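Local coordinates for Thiol:disulfide interchange protein DsbA (Neisseria meningitidis serogroup B, PDB 2ZNM), which probably acts as a periplasmic disulfide oxidoreductase of the thioredoxin-fold DsbA family, exchanging disulfides with its substrate proteins, at residues Gly22-Leu27 against Val154-Lys159. Numbering follows the deposited sequence.
Sequences GKIEVL and VIVGGK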
ATOM      1  N   GLY A  22      -9.646  11.833  12.830  1.00 57.38           N
ATOM      2  CA  GLY A  22     -11.098  11.683  12.965  1.00 57.16           C
ATOM      3  C   GLY A  22     -11.634  10.366  12.427  1.00 56.77           C
ATOM      4  O   GLY A  22     -12.470   9.732  13.075  1.00 56.81           O
ATOM      5  N   LYS A  23     -11.170   9.978  11.236  1.00 56.17           N
ATOM      6  CA  LYS A  23     -11.452   8.658  10.650  1.00 55.68           C
ATOM      7  C   LYS A  23     -10.439   7.612  11.118  1.00 54.65           C
ATOM      8  O   LYS A  23      -9.402   7.947  11.687  1.00 54.53           O
ATOM      9  CB  LYS A  23     -11.450   8.720   9.118  1.00 55.97           C
ATOM     10  CG  LYS A  23     -12.584   9.536   8.519  1.00 58.02           C
ATOM     11  CD  LYS A  23     -12.239  10.005   7.116  1.00 60.68           C
ATOM     12  CE  LYS A  23     -12.746  11.426   6.869  1.00 62.00           C
ATOM     13  NZ  LYS A  23     -12.685  11.751   5.411  1.00 63.46           N
ATOM     14  N   ILE A  24     -10.759   6.348  10.870  1.00 53.71           N
ATOM     15  CA  ILE A  24      -9.930   5.222  11.278  1.00 52.45           C
ATOM     16  C   ILE A  24      -9.201   4.694  10.055  1.00 52.12           C
ATOM     17  O   ILE A  24      -9.819   4.191   9.105  1.00 51.67           O
ATOM     18  CB  ILE A  24     -10.773   4.104  11.965  1.00 52.36           C
ATOM     19  CG1 ILE A  24     -11.583   4.682  13.132  1.00 52.21           C
ATOM     20  CG2 ILE A  24      -9.886   2.976  12.467  1.00 51.89           C
ATOM     21  CD1 ILE A  24     -12.763   3.834  13.552  1.00 51.91           C
ATOM     22  N   GLU A  25      -7.878   4.825  10.078  1.00 51.80           N
ATOM     23  CA  GLU A  25      -7.047   4.357   8.978  1.00 51.29           C
ATOM     24  C   GLU A  25      -6.901   2.849   8.982  1.00 50.60           C
ATOM     25  O   GLU A  25      -6.762   2.218  10.029  1.00 50.28           O
ATOM     26  CB  GLU A  25      -5.669   5.003   9.049  1.00 51.48           C
ATOM     27  CG  GLU A  25      -4.712   4.659   7.902  1.00 51.67           C
ATOM     28  CD  GLU A  25      -3.478   5.557   7.937  1.00 52.31           C
ATOM     29  OE1 GLU A  25      -3.567   6.706   7.439  1.00 53.19           O
ATOM     30  OE2 GLU A  25      -2.435   5.124   8.485  1.00 52.93           O
ATOM     31  N   VAL A  26      -6.963   2.282   7.786  1.00 50.26           N
ATOM     32  CA  VAL A  26      -6.526   0.912   7.554  1.00 49.11           C
ATOM     33  C   VAL A  26      -5.397   1.008   6.531  1.00 48.84           C
ATOM     34  O   VAL A  26      -5.614   1.290   5.352  1.00 48.49           O
ATOM     35  CB  VAL A  26      -7.682   0.010   7.086  1.00 49.01           C
ATOM     36  CG1 VAL A  26      -7.189  -1.418   6.844  1.00 48.24           C
ATOM     37  CG2 VAL A  26      -8.784   0.013   8.114  1.00 47.37           C
ATOM     38  N   LEU A  27      -4.179   0.842   7.020  1.00 48.70           N
ATOM     39  CA  LEU A  27      -3.003   1.017   6.198  1.00 48.40           C
ATOM     40  C   LEU A  27      -2.446  -0.335   5.786  1.00 48.58           C
ATOM     41  O   LEU A  27      -2.213  -1.216   6.637  1.00 48.50           O
ATOM     42  CB  LEU A  27      -1.961   1.854   6.946  1.00 48.28           C
ATOM     43  CG  LEU A  27      -0.465   1.840   6.613  1.00 48.16           C
ATOM     44  CD1 LEU A  27      -0.180   2.444   5.257  1.00 47.14           C
ATOM     45  CD2 LEU A  27       0.282   2.596   7.721  1.00 47.93           C
ATOM     46  N   VAL A 154      -0.860  -5.162   7.508  1.00 52.97           N
ATOM     47  CA  VAL A 154      -1.966  -4.244   7.752  1.00 51.79           C
ATOM     48  C   VAL A 154      -1.877  -3.635   9.154  1.00 51.48           C
ATOM     49  O   VAL A 154      -1.783  -4.345  10.152  1.00 50.95           O
ATOM     50  CB  VAL A 154      -3.355  -4.923   7.523  1.00 51.87           C
ATOM     51  CG1 VAL A 154      -4.495  -3.975   7.881  1.00 50.78           C
ATOM     52  CG2 VAL A 154      -3.497  -5.395   6.073  1.00 50.81           C
ATOM     53  N   ILE A 155      -1.905  -2.306   9.198  1.00 51.09           N
ATOM     54  CA  ILE A 155      -1.968  -1.556  10.444  1.00 50.71           C
ATOM     55  C   ILE A 155      -3.267  -0.728  10.537  1.00 50.39           C
ATOM     56  O   ILE A 155      -3.631  -0.010   9.594  1.00 50.21           O
ATOM     57  CB  ILE A 155      -0.706  -0.697  10.618  1.00 50.69           C
ATOM     58  CG1 ILE A 155       0.522  -1.612  10.492  1.00 51.73           C
ATOM     59  CG2 ILE A 155      -0.731   0.010  11.973  1.00 50.25           C
ATOM     60  CD1 ILE A 155       1.826  -0.932  10.199  1.00 52.99           C
ATOM     61  N   VAL A 156      -3.953  -0.851  11.673  1.00 49.75           N
ATOM     62  CA  VAL A 156      -5.262  -0.232  11.886  1.00 49.46           C
ATOM     63  C   VAL A 156      -5.192   0.903  12.919  1.00 49.65           C
ATOM     64  O   VAL A 156      -4.657   0.729  14.025  1.00 49.60           O
ATOM     65  CB  VAL A 156      -6.315  -1.267  12.354  1.00 49.61           C
ATOM     66  CG1 VAL A 156      -7.711  -0.616  12.481  1.00 49.42           C
ATOM     67  CG2 VAL A 156      -6.355  -2.482  11.425  1.00 48.35           C
ATOM     68  N   GLY A 157      -5.738   2.060  12.551  1.00 49.49           N
ATOM     69  CA  GLY A 157      -5.729   3.236  13.412  1.00 49.39           C
ATOM     70  C   GLY A 157      -4.340   3.645  13.860  1.00 49.53           C
ATOM     71  O   GLY A 157      -4.191   4.289  14.899  1.00 49.56           O
ATOM     72  N   GLY A 158      -3.327   3.249  13.084  1.00 49.50           N
ATOM     73  CA  GLY A 158      -1.923   3.554  13.372  1.00 49.52           C
ATOM     74  C   GLY A 158      -1.271   2.758  14.493  1.00 49.75           C
ATOM     75  O   GLY A 158      -0.075   2.918  14.758  1.00 49.70           O
ATOM     76  N   LYS A 159      -2.040   1.884  15.136  1.00 50.10           N
ATOM     77  CA  LYS A 159      -1.633   1.286  16.412  1.00 50.68           C
ATOM     78  C   LYS A 159      -1.498  -0.227  16.396  1.00 50.99           C
ATOM     79  O   LYS A 159      -0.651  -0.782  17.100  1.00 50.78           O
ATOM     80  CB  LYS A 159      -2.639   1.647  17.513  1.00 50.48           C
ATOM     81  CG  LYS A 159      -2.426   2.992  18.173  1.00 50.50           C
ATOM     82  CD  LYS A 159      -3.370   3.149  19.365  1.00 50.76           C
ATOM     83  CE  LYS A 159      -2.817   4.157  20.368  1.00 51.82           C
ATOM     84  NZ  LYS A 159      -3.668   4.265  21.590  1.00 52.72           N
TER
HETATM   85  O   HOH W   1      -3.021   2.711  10.359  1.00 50.04           O
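CG1 of Val26 reaches CG1 of Val154 at 3.9 Å, while CG1 of Val156 meets CG2 of Ile24 at 4.2 Å; in each case the two side chains cross at a slant. Val26 and Val156 themselves form a non-hydrogen-bonded antiparallel pair, and on their face of the sheet the side chains touch diagonally across it rather than head-on. All four touching methyls lie anti to their own backbone N. Helix 167-185 covers Ile24 and Val156 through Val179, whereas Val26 rests on Leu51 and Leu57. Leu27 and Ile155 form the next, hydrogen-bonded pair on the other face, where Leu27 CD2 approaches Ile155 CB only loosely. Their backbones bind each other twice: Leu27 N to Ile155 O at 2.8 Å, nearly collinear with the carbonyl, and Ile155 N to Leu27 O, also 2.8 Å. A third bond, Gly157 N to Glu25 O at 2.7 Å, is almost straight at the hydrogen (174°) although the donor is tilted 17° from the carbonyl plane. Gly157 and Gly158 then turn the chain away at positive phi. Beside this turn a water donates to Glu25 OE2 (3.1 Å) and to Ile155 O (2.9 Å) and accepts from Gly158 N, tying the carboxylate to the turn. Glu25, extended with CG anti to N (chi1 -177°), also bonds through OE1 to Glu19 N and through OE2 to Arg58 in a salt bridge. The pairing joins strands 24-30 and 153-156 within the central sheet of the thioredoxin fold. Between the two strands, side chains on the Val26 and Val156 face thus meet through methyls alone, while the Leu27 and Ile155 face also carries a buried carboxylate, satisfied by an arginine, a backbone amide and water, which would be expected to keep it ionised.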